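Local atomic coordinates of cleavage stimulation factor 77 (Encephalitozoon cuniculi, PDB entry 2UY1), a protein that probably binds mRNA and, as a helical-repeat relative of suppressor of forked, probably serves in pre-mRNA 3'-end cleavage and polyadenylation. Residues B[75-83]-B[196-204]; B[215-223]-B[231-239]. All blocks are in the same frame, centred on the assembly; numbering follows the deposited sequence.

Contact 1 (B[75-83]-B[196-204]); sequences LGQFENYWD and SRMHFIHNY
Phe200 pushes its ring into the turn 78-81 and the residues that follow it, and its atoms can be followed outward one by one. CB leaves helix 196-204 toward the facing segment, and with CG anti to the backbone N (chi1 165°) the ring extends into that segment. One ortho carbon, CD1, lies 3.3 Å from Gln77 O; the other, CD2, sits 4.0 Å from Asn80 CB. Further out, CE1 meets Phe78 CD1 at 3.9 Å, while CE2 reaches Trp82 CZ3 at 3.6 Å. The tip, CZ, abuts Tyr81 CB at 3.3 Å, and the Asn80-Tyr81 peptide covers one ring face.

The Phe200 edge is turned toward the face of Trp82 in an offset edge-to-face pair, planes at 73°. Trp82 in turn presents its own edge to the face of Tyr204 (84°), which completes an aromatic cluster with Tyr81. Water 2 accepts from Trp82 NE1 and also bonds Tyr204 OH.

Polar grip comes from Arg197, whose extended chain brings NH1 to 2.8 Å from Asn80 O, on a lone pair in the carbonyl plane; the bond is bent and the guanidinium tilted. A weak second bond runs from NH1 to Asn80 OD1 at 3.3 Å. Water 1 bridges the same carbonyl oxygen to Arg197 NH2.

Within this all-helical fold, Arg197 NE is salt-bridged to Glu182 of helix 173-184, which also touches Trp82 through Leu178. Helix 85-90 packs on Phe78 through Leu87, and helix 213-225 covers Met198, whose CB is directed away from segment 75-83.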
loop_
_atom_site.group_PDB
_atom_site.type_symbol
_atom_site.label_atom_id
_atom_site.label_comp_id
_atom_site.label_asym_id
_atom_site.label_seq_id
_atom_site.Cartn_x
_atom_site.Cartn_y
_atom_site.Cartn_z
ATOM N N LEU B 75 51.889 -16.277 13.749
ATOM C CA LEU B 75 51.735 -14.824 13.707
ATOM C C LEU B 75 51.748 -14.236 12.316
ATOM O O LEU B 75 51.170 -13.186 12.112
ATOM C CB LEU B 75 52.736 -14.092 14.608
ATOM C CG LEU B 75 52.549 -14.185 16.135
ATOM C CD1 LEU B 75 53.753 -13.582 16.846
ATOM C CD2 LEU B 75 51.299 -13.527 16.649
ATOM N N GLY B 76 52.358 -14.917 11.343
ATOM C CA GLY B 76 52.235 -14.519 9.922
ATOM C C GLY B 76 50.755 -14.489 9.553
ATOM O O GLY B 76 50.295 -13.591 8.849
ATOM N N GLN B 77 50.012 -15.468 10.074
ATOM C CA GLN B 77 48.587 -15.626 9.780
ATOM C C GLN B 77 47.671 -14.796 10.676
ATOM O O GLN B 77 46.742 -14.163 10.171
ATOM C CB GLN B 77 48.167 -17.088 9.881
ATOM C CG GLN B 77 46.911 -17.370 9.082
ATOM C CD GLN B 77 47.214 -17.867 7.690
ATOM O OE1 GLN B 77 48.268 -17.560 7.124
ATOM N NE2 GLN B 77 46.321 -18.690 7.148
ATOM N N PHE B 78 47.942 -14.798 11.993
ATOM C CA PHE B 78 47.047 -14.217 12.964
ATOM C C PHE B 78 47.537 -12.952 13.681
ATOM O O PHE B 78 47.029 -12.638 14.754
ATOM C CB PHE B 78 46.611 -15.278 13.980
ATOM C CG PHE B 78 45.877 -16.452 13.357
ATOM C CD1 PHE B 78 44.479 -16.420 13.191
ATOM C CD2 PHE B 78 46.570 -17.569 12.925
ATOM C CE1 PHE B 78 43.792 -17.484 12.628
ATOM C CE2 PHE B 78 45.888 -18.636 12.373
ATOM C CZ PHE B 78 44.480 -18.573 12.206
ATOM N N GLU B 79 48.502 -12.227 13.116
ATOM C CA GLU B 79 49.052 -11.018 13.782
ATOM C C GLU B 79 48.027 -9.865 13.907
ATOM O O GLU B 79 48.130 -9.015 14.795
ATOM C CB GLU B 79 50.333 -10.502 13.090
ATOM C CG GLU B 79 50.124 -9.959 11.641
ATOM C CD GLU B 79 51.409 -9.550 10.970
ATOM O OE1 GLU B 79 51.535 -9.723 9.725
ATOM O OE2 GLU B 79 52.309 -9.058 11.689
ATOM N N ASN B 80 47.059 -9.830 13.000
ATOM C CA ASN B 80 46.073 -8.737 12.978
ATOM C C ASN B 80 44.832 -9.079 13.797
ATOM O O ASN B 80 43.920 -8.253 13.896
ATOM C CB ASN B 80 45.678 -8.435 11.525
ATOM C CG ASN B 80 46.662 -7.532 10.829
ATOM O OD1 ASN B 80 46.722 -6.342 11.125
ATOM N ND2 ASN B 80 47.410 -8.072 9.873
ATOM N N TYR B 81 44.816 -10.296 14.368
ATOM C CA TYR B 81 43.657 -10.875 15.065
ATOM C C TYR B 81 43.423 -10.346 16.461
ATOM O O TYR B 81 44.360 -10.264 17.275
ATOM C CB TYR B 81 43.812 -12.390 15.123
ATOM C CG TYR B 81 42.657 -13.210 15.662
ATOM C CD1 TYR B 81 41.318 -12.899 15.383
ATOM C CD2 TYR B 81 42.922 -14.356 16.395
ATOM C CE1 TYR B 81 40.283 -13.691 15.879
ATOM C CE2 TYR B 81 41.917 -15.139 16.866
ATOM C CZ TYR B 81 40.606 -14.816 16.607
ATOM O OH TYR B 81 39.662 -15.668 17.104
ATOM N N TRP B 82 42.159 -10.027 16.736
ATOM C CA TRP B 82 41.695 -9.475 18.007
ATOM C C TRP B 82 41.702 -10.489 19.133
ATOM O O TRP B 82 41.328 -10.166 20.229
ATOM C CB TRP B 82 40.262 -8.913 17.877
ATOM C CG TRP B 82 39.384 -9.747 16.907
ATOM C CD1 TRP B 82 38.531 -10.763 17.228
ATOM C CD2 TRP B 82 39.360 -9.635 15.465
ATOM N NE1 TRP B 82 37.948 -11.276 16.079
ATOM C CE2 TRP B 82 38.446 -10.613 14.985
ATOM C CE3 TRP B 82 40.020 -8.803 14.535
ATOM C CZ2 TRP B 82 38.177 -10.780 13.615
ATOM C CZ3 TRP B 82 39.754 -8.970 13.186
ATOM C CH2 TRP B 82 38.831 -9.956 12.734
ATOM N N ASP B 83 42.097 -11.719 18.875
ATOM C CA ASP B 83 42.237 -12.660 19.969
ATOM C C ASP B 83 43.611 -13.328 19.964
ATOM O O ASP B 83 43.749 -14.476 20.374
ATOM C CB ASP B 83 41.127 -13.703 19.904
ATOM C CG ASP B 83 40.648 -14.146 21.271
ATOM O OD1 ASP B 83 40.831 -13.404 22.270
ATOM O OD2 ASP B 83 40.051 -15.236 21.331
ATOM N N SER B 196 46.959 -5.820 4.041
ATOM C CA SER B 196 47.317 -7.027 4.763
ATOM C C SER B 196 46.295 -7.261 5.892
ATOM O O SER B 196 45.721 -8.360 6.068
ATOM C CB SER B 196 48.756 -6.847 5.287
ATOM O OG SER B 196 49.228 -8.003 5.950
ATOM N N ARG B 197 46.032 -6.191 6.633
ATOM C CA ARG B 197 45.003 -6.223 7.650
ATOM C C ARG B 197 43.630 -6.629 7.098
ATOM O O ARG B 197 42.877 -7.339 7.760
ATOM C CB ARG B 197 44.894 -4.886 8.383
ATOM C CG ARG B 197 43.794 -4.905 9.522
ATOM C CD ARG B 197 44.075 -3.914 10.666
ATOM N NE ARG B 197 43.030 -3.948 11.680
ATOM C CZ ARG B 197 43.018 -4.771 12.733
ATOM N NH1 ARG B 197 44.006 -5.669 12.909
ATOM N NH2 ARG B 197 42.005 -4.715 13.592
ATOM N N MET B 198 43.306 -6.130 5.917
ATOM C CA MET B 198 41.973 -6.331 5.309
ATOM C C MET B 198 41.814 -7.767 4.761
ATOM O O MET B 198 40.715 -8.355 4.795
ATOM C CB MET B 198 41.754 -5.307 4.171
ATOM C CG MET B 198 41.461 -3.841 4.630
ATOM S SD MET B 198 40.388 -3.716 6.076
ATOM C CE MET B 198 38.871 -4.499 5.473
ATOM N N HIS B 199 42.908 -8.320 4.242
ATOM C CA HIS B 199 42.918 -9.717 3.790
ATOM C C HIS B 199 42.589 -10.626 4.961
ATOM O O HIS B 199 41.699 -11.451 4.850
ATOM C CB HIS B 199 44.260 -10.089 3.174
ATOM C CG HIS B 199 44.485 -9.503 1.804
ATOM N ND1 HIS B 199 43.628 -9.722 0.748
ATOM C CD2 HIS B 199 45.504 -8.763 1.307
ATOM C CE1 HIS B 199 44.095 -9.127 -0.335
ATOM N NE2 HIS B 199 45.236 -8.535 -0.022
ATOM N N PHE B 200 43.257 -10.425 6.104
ATOM C CA PHE B 200 43.029 -11.261 7.286
ATOM C C PHE B 200 41.568 -11.226 7.686
ATOM O O PHE B 200 40.961 -12.272 7.939
ATOM C CB PHE B 200 43.886 -10.837 8.499
ATOM C CG PHE B 200 43.405 -11.425 9.773
ATOM C CD1 PHE B 200 43.779 -12.715 10.139
ATOM C CD2 PHE B 200 42.520 -10.743 10.568
ATOM C CE1 PHE B 200 43.289 -13.277 11.291
ATOM C CE2 PHE B 200 42.014 -11.304 11.748
ATOM C CZ PHE B 200 42.406 -12.555 12.113
ATOM N N ILE B 201 41.025 -10.009 7.799
ATOM C CA ILE B 201 39.649 -9.821 8.262
ATOM C C ILE B 201 38.674 -10.560 7.342
ATOM O O ILE B 201 37.853 -11.316 7.830
ATOM C CB ILE B 201 39.319 -8.276 8.470
ATOM C CG1 ILE B 201 40.037 -7.757 9.745
ATOM C CG2 ILE B 201 37.830 -7.991 8.482
ATOM C CD1 ILE B 201 39.765 -6.277 10.118
ATOM N N HIS B 202 38.787 -10.379 6.022
ATOM C CA HIS B 202 37.885 -11.038 5.059
ATOM C C HIS B 202 38.052 -12.580 5.056
ATOM O O HIS B 202 37.070 -13.321 5.007
ATOM C CB HIS B 202 38.122 -10.531 3.630
ATOM C CG HIS B 202 37.569 -9.159 3.359
ATOM N ND1 HIS B 202 38.337 -8.012 3.445
ATOM C CD2 HIS B 202 36.327 -8.755 2.989
ATOM C CE1 HIS B 202 37.580 -6.954 3.186
ATOM N NE2 HIS B 202 36.360 -7.378 2.894
ATOM N N ASN B 203 39.287 -13.060 5.120
ATOM C CA ASN B 203 39.510 -14.518 5.182
ATOM C C ASN B 203 39.013 -15.129 6.473
ATOM O O ASN B 203 38.376 -16.188 6.453
ATOM C CB ASN B 203 40.978 -14.848 5.006
ATOM C CG ASN B 203 41.391 -14.840 3.582
ATOM O OD1 ASN B 203 42.202 -14.009 3.163
ATOM N ND2 ASN B 203 40.819 -15.743 2.800
ATOM N N TYR B 204 39.321 -14.491 7.602
ATOM C CA TYR B 204 38.801 -14.958 8.901
ATOM C C TYR B 204 37.270 -14.974 8.836
ATOM O O TYR B 204 36.663 -15.912 9.284
ATOM C CB TYR B 204 39.247 -14.050 10.046
ATOM C CG TYR B 204 38.738 -14.472 11.406
ATOM C CD1 TYR B 204 39.440 -15.445 12.151
ATOM C CD2 TYR B 204 37.585 -13.927 11.959
ATOM C CE1 TYR B 204 39.007 -15.861 13.385
ATOM C CE2 TYR B 204 37.145 -14.357 13.232
ATOM C CZ TYR B 204 37.883 -15.334 13.926
ATOM O OH TYR B 204 37.540 -15.806 15.183
HETATM O O HOH W 1 42.217 -6.504 15.661
HETATM O O HOH W 2 36.536 -13.970 16.518
#

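Contact 2 (B[215-223]-B[231-239]); sequences VYFFYSEYL and KAKKVVERG
Ser220 and Ala232 mark the closest backbone approach, their CA atoms 4.3 Å apart where helices 215-223 and 231-239 run antiparallel. The segment axes come within 8.4 Å at an angle of 173°, consistent with the small Ser220 and Ala232 at this level. Ala232 CB rests 3.5 Å from Ser220 O. Next to it, Val236 CG2 packs 3.7 Å from Ser220 OG. Val235 forms the apolar centre: CG2 touches Tyr219 CD2 at 3.7 Å and Leu223 CD1 at 3.8 Å. At the far end Gly239 lies over one face of the Tyr216 ring, a CH-pi arrangement whose exact spacing is doubtful because the modelled carbons are too close.

The solvent side is looser. Lys231 passes its aliphatic chain obliquely over Leu223, CG to CD1 3.7 Å, and its CE lies 3.4 Å from Tyr219 OH; the bend at its last torsion (chi4 32°) turns NZ toward the Tyr219 ring. Arg238, also exposed, only brushes the Tyr216 ring.

Three buried polar tips find partners outside the pair: Tyr216 OH bonds Phe210 O, Ser220 OG bonds Tyr251 OH, and Tyr219 OH probably bonds His199 ND1. The geometry is that of a helical hairpin, as in the TPR-like family to which the protein belongs. Its chemistry implies cohesion by apolar fit between the two helices, with hydrogen bonds spent on joining the pair to what surrounds it.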
loop_
_atom_site.group_PDB
_atom_site.type_symbol
_atom_site.label_atom_id
_atom_site.label_comp_id
_atom_site.label_asym_id
_atom_site.label_seq_id
_atom_site.Cartn_x
_atom_site.Cartn_y
_atom_site.Cartn_z
ATOM N N VAL B 215 29.536 -13.263 2.570
ATOM C CA VAL B 215 30.945 -13.100 2.914
ATOM C C VAL B 215 31.823 -13.093 1.666
ATOM O O VAL B 215 32.773 -12.315 1.566
ATOM C CB VAL B 215 31.426 -14.214 3.862
ATOM C CG1 VAL B 215 30.791 -14.055 5.235
ATOM C CG2 VAL B 215 31.110 -15.582 3.276
ATOM N N TYR B 216 31.497 -13.965 0.719
ATOM C CA TYR B 216 32.283 -14.122 -0.510
ATOM C C TYR B 216 32.089 -12.897 -1.369
ATOM O O TYR B 216 33.042 -12.430 -1.986
ATOM C CB TYR B 216 31.875 -15.406 -1.259
ATOM C CG TYR B 216 32.100 -16.637 -0.427
ATOM C CD1 TYR B 216 33.322 -17.328 -0.476
ATOM C CD2 TYR B 216 31.122 -17.078 0.488
ATOM C CE1 TYR B 216 33.564 -18.463 0.359
ATOM C CE2 TYR B 216 31.354 -18.189 1.307
ATOM C CZ TYR B 216 32.565 -18.864 1.231
ATOM O OH TYR B 216 32.779 -19.984 2.011
ATOM N N PHE B 217 30.865 -12.381 -1.431
ATOM C CA PHE B 217 30.616 -11.115 -2.156
ATOM C C PHE B 217 31.382 -9.935 -1.496
ATOM O O PHE B 217 31.891 -9.084 -2.212
ATOM C CB PHE B 217 29.106 -10.816 -2.272
ATOM C CG PHE B 217 28.778 -9.367 -2.726
ATOM C CD1 PHE B 217 28.564 -9.083 -4.062
ATOM C CD2 PHE B 217 28.719 -8.299 -1.779
ATOM C CE1 PHE B 217 28.236 -7.756 -4.481
ATOM C CE2 PHE B 217 28.453 -6.970 -2.164
ATOM C CZ PHE B 217 28.233 -6.682 -3.532
ATOM N N PHE B 218 31.423 -9.869 -0.148
ATOM C CA PHE B 218 32.147 -8.778 0.553
ATOM C C PHE B 218 33.627 -8.708 0.132
ATOM O O PHE B 218 34.139 -7.651 -0.262
ATOM C CB PHE B 218 32.178 -8.948 2.077
ATOM C CG PHE B 218 30.841 -8.901 2.779
ATOM C CD1 PHE B 218 29.698 -8.306 2.217
ATOM C CD2 PHE B 218 30.762 -9.391 4.074
ATOM C CE1 PHE B 218 28.467 -8.268 2.920
ATOM C CE2 PHE B 218 29.560 -9.343 4.770
ATOM C CZ PHE B 218 28.411 -8.797 4.184
ATOM N N TYR B 219 34.305 -9.849 0.222
ATOM C CA TYR B 219 35.721 -9.987 -0.184
ATOM C C TYR B 219 35.926 -9.782 -1.665
ATOM O O TYR B 219 36.869 -9.087 -2.082
ATOM C CB TYR B 219 36.275 -11.360 0.243
ATOM C CG TYR B 219 37.800 -11.455 0.314
ATOM C CD1 TYR B 219 38.579 -10.319 0.490
ATOM C CD2 TYR B 219 38.443 -12.688 0.316
ATOM C CE1 TYR B 219 39.956 -10.394 0.620
ATOM C CE2 TYR B 219 39.835 -12.785 0.393
ATOM C CZ TYR B 219 40.579 -11.661 0.556
ATOM O OH TYR B 219 41.958 -11.756 0.638
ATOM N N SER B 220 35.081 -10.393 -2.487
ATOM C CA SER B 220 35.181 -10.190 -3.930
ATOM C C SER B 220 35.192 -8.682 -4.258
ATOM O O SER B 220 36.028 -8.199 -5.045
ATOM C CB SER B 220 33.998 -10.893 -4.623
ATOM O OG SER B 220 33.942 -10.558 -6.018
ATOM N N GLU B 221 34.248 -7.955 -3.637
ATOM C CA GLU B 221 34.081 -6.514 -3.872
ATOM C C GLU B 221 35.289 -5.758 -3.374
ATOM O O GLU B 221 35.811 -4.941 -4.089
ATOM C CB GLU B 221 32.819 -5.959 -3.240
ATOM C CG GLU B 221 31.515 -6.253 -4.024
ATOM C CD GLU B 221 31.466 -5.688 -5.441
ATOM O OE1 GLU B 221 31.319 -4.451 -5.615
ATOM O OE2 GLU B 221 31.511 -6.487 -6.399
ATOM N N TYR B 222 35.765 -6.094 -2.177
ATOM C CA TYR B 222 37.003 -5.514 -1.665
ATOM C C TYR B 222 38.154 -5.731 -2.645
ATOM O O TYR B 222 38.887 -4.800 -2.982
ATOM C CB TYR B 222 37.355 -6.082 -0.297
ATOM C CG TYR B 222 38.742 -5.669 0.100
ATOM C CD1 TYR B 222 39.006 -4.352 0.492
ATOM C CD2 TYR B 222 39.802 -6.577 0.056
ATOM C CE1 TYR B 222 40.304 -3.947 0.861
ATOM C CE2 TYR B 222 41.092 -6.184 0.425
ATOM C CZ TYR B 222 41.337 -4.872 0.817
ATOM O OH TYR B 222 42.614 -4.474 1.162
ATOM N N LEU B 223 38.288 -6.963 -3.115
ATOM C CA LEU B 223 39.393 -7.349 -3.986
ATOM C C LEU B 223 39.328 -6.630 -5.314
ATOM O O LEU B 223 40.371 -6.258 -5.849
ATOM C CB LEU B 223 39.371 -8.850 -4.241
ATOM C CG LEU B 223 40.032 -9.666 -3.131
ATOM C CD1 LEU B 223 39.812 -11.139 -3.458
ATOM C CD2 LEU B 223 41.533 -9.339 -2.894
ATOM N N LYS B 231 41.904 -12.555 -8.220
ATOM C CA LYS B 231 41.743 -13.156 -6.881
ATOM C C LYS B 231 40.268 -13.168 -6.477
ATOM O O LYS B 231 39.796 -14.140 -5.909
ATOM C CB LYS B 231 42.635 -12.463 -5.824
ATOM C CG LYS B 231 42.731 -13.197 -4.465
ATOM C CD LYS B 231 43.864 -12.653 -3.540
ATOM C CE LYS B 231 43.611 -12.971 -2.045
ATOM N NZ LYS B 231 42.854 -14.295 -1.728
ATOM N N ALA B 232 39.523 -12.115 -6.820
ATOM C CA ALA B 232 38.079 -12.072 -6.514
ATOM C C ALA B 232 37.309 -13.241 -7.146
ATOM O O ALA B 232 36.419 -13.827 -6.504
ATOM C CB ALA B 232 37.470 -10.735 -6.961
ATOM N N LYS B 233 37.642 -13.565 -8.408
ATOM C CA LYS B 233 36.916 -14.603 -9.183
ATOM C C LYS B 233 37.092 -15.951 -8.550
ATOM O O LYS B 233 36.192 -16.775 -8.540
ATOM C CB LYS B 233 37.426 -14.667 -10.635
ATOM C CG LYS B 233 36.647 -15.661 -11.561
ATOM C CD LYS B 233 36.861 -15.300 -13.040
ATOM C CE LYS B 233 36.098 -16.184 -14.019
ATOM N NZ LYS B 233 35.922 -15.548 -15.416
ATOM N N LYS B 234 38.279 -16.167 -8.004
ATOM C CA LYS B 234 38.592 -17.401 -7.337
ATOM C C LYS B 234 37.823 -17.523 -6.031
ATOM O O LYS B 234 37.325 -18.610 -5.717
ATOM C CB LYS B 234 40.122 -17.556 -7.156
ATOM C CG LYS B 234 40.816 -18.094 -8.430
ATOM C CD LYS B 234 41.731 -17.090 -9.153
ATOM C CE LYS B 234 42.876 -17.809 -9.930
ATOM N NZ LYS B 234 43.523 -16.945 -11.016
ATOM N N VAL B 235 37.707 -16.405 -5.294
ATOM C CA VAL B 235 36.909 -16.340 -4.015
ATOM C C VAL B 235 35.413 -16.680 -4.277
ATOM O O VAL B 235 34.776 -17.335 -3.459
ATOM C CB VAL B 235 37.008 -14.934 -3.311
ATOM C CG1 VAL B 235 36.088 -14.846 -2.081
ATOM C CG2 VAL B 235 38.432 -14.612 -2.887
ATOM N N VAL B 236 34.887 -16.231 -5.419
ATOM C CA VAL B 236 33.485 -16.470 -5.796
ATOM C C VAL B 236 33.247 -17.919 -6.170
ATOM O O VAL B 236 32.251 -18.519 -5.722
ATOM C CB VAL B 236 32.982 -15.585 -6.942
ATOM C CG1 VAL B 236 31.526 -15.933 -7.264
ATOM C CG2 VAL B 236 33.086 -14.111 -6.576
ATOM N N GLU B 237 34.147 -18.465 -7.002
ATOM C CA GLU B 237 34.137 -19.905 -7.364
ATOM C C GLU B 237 34.150 -20.729 -6.092
ATOM O O GLU B 237 33.389 -21.664 -5.923
ATOM C CB GLU B 237 35.360 -20.229 -8.217
ATOM C CG GLU B 237 35.182 -19.787 -9.644
ATOM C CD GLU B 237 36.445 -19.620 -10.451
ATOM O OE1 GLU B 237 37.533 -20.053 -10.001
ATOM O OE2 GLU B 237 36.342 -19.066 -11.580
ATOM N N ARG B 238 34.988 -20.330 -5.150
ATOM C CA ARG B 238 35.043 -21.031 -3.901
ATOM C C ARG B 238 33.741 -20.871 -3.161
ATOM O O ARG B 238 33.221 -21.846 -2.641
ATOM C CB ARG B 238 36.199 -20.478 -3.092
ATOM C CG ARG B 238 36.320 -21.049 -1.741
ATOM C CD ARG B 238 37.678 -20.669 -1.248
ATOM N NE ARG B 238 37.594 -20.359 0.169
ATOM C CZ ARG B 238 38.352 -19.459 0.783
ATOM N NH1 ARG B 238 39.280 -18.769 0.107
ATOM N NH2 ARG B 238 38.170 -19.257 2.081
ATOM N N GLY B 239 33.190 -19.636 -3.115
ATOM C CA GLY B 239 31.941 -19.416 -2.457
ATOM C C GLY B 239 30.829 -20.243 -3.056
ATOM O O GLY B 239 29.962 -20.727 -2.351
#

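Overall arrangement
The two contacts lie in series along the chain, contact 1 closing before contact 2 opens, with centres about 17 Å apart. They differ in span: contact 1 joins segments 113 residues apart in sequence, contact 2 the neighbouring helices 213-225 and 229-242. Helices 193-208 and 213-225, consecutive in the chain, link them directly. Met198 CB lies 3.2 Å from Tyr222 OH, and the probable hydrogen bond from His199 ND1 to Tyr219 OH measures 2.6 Å. Helix 193-208 therefore carries the turn residues Asn80 and Tyr81 and the following Trp82 on one flank and the hairpin of contact 2 on another. This succession of packed helices is consistent with a continuous Suf-type helical-repeat array.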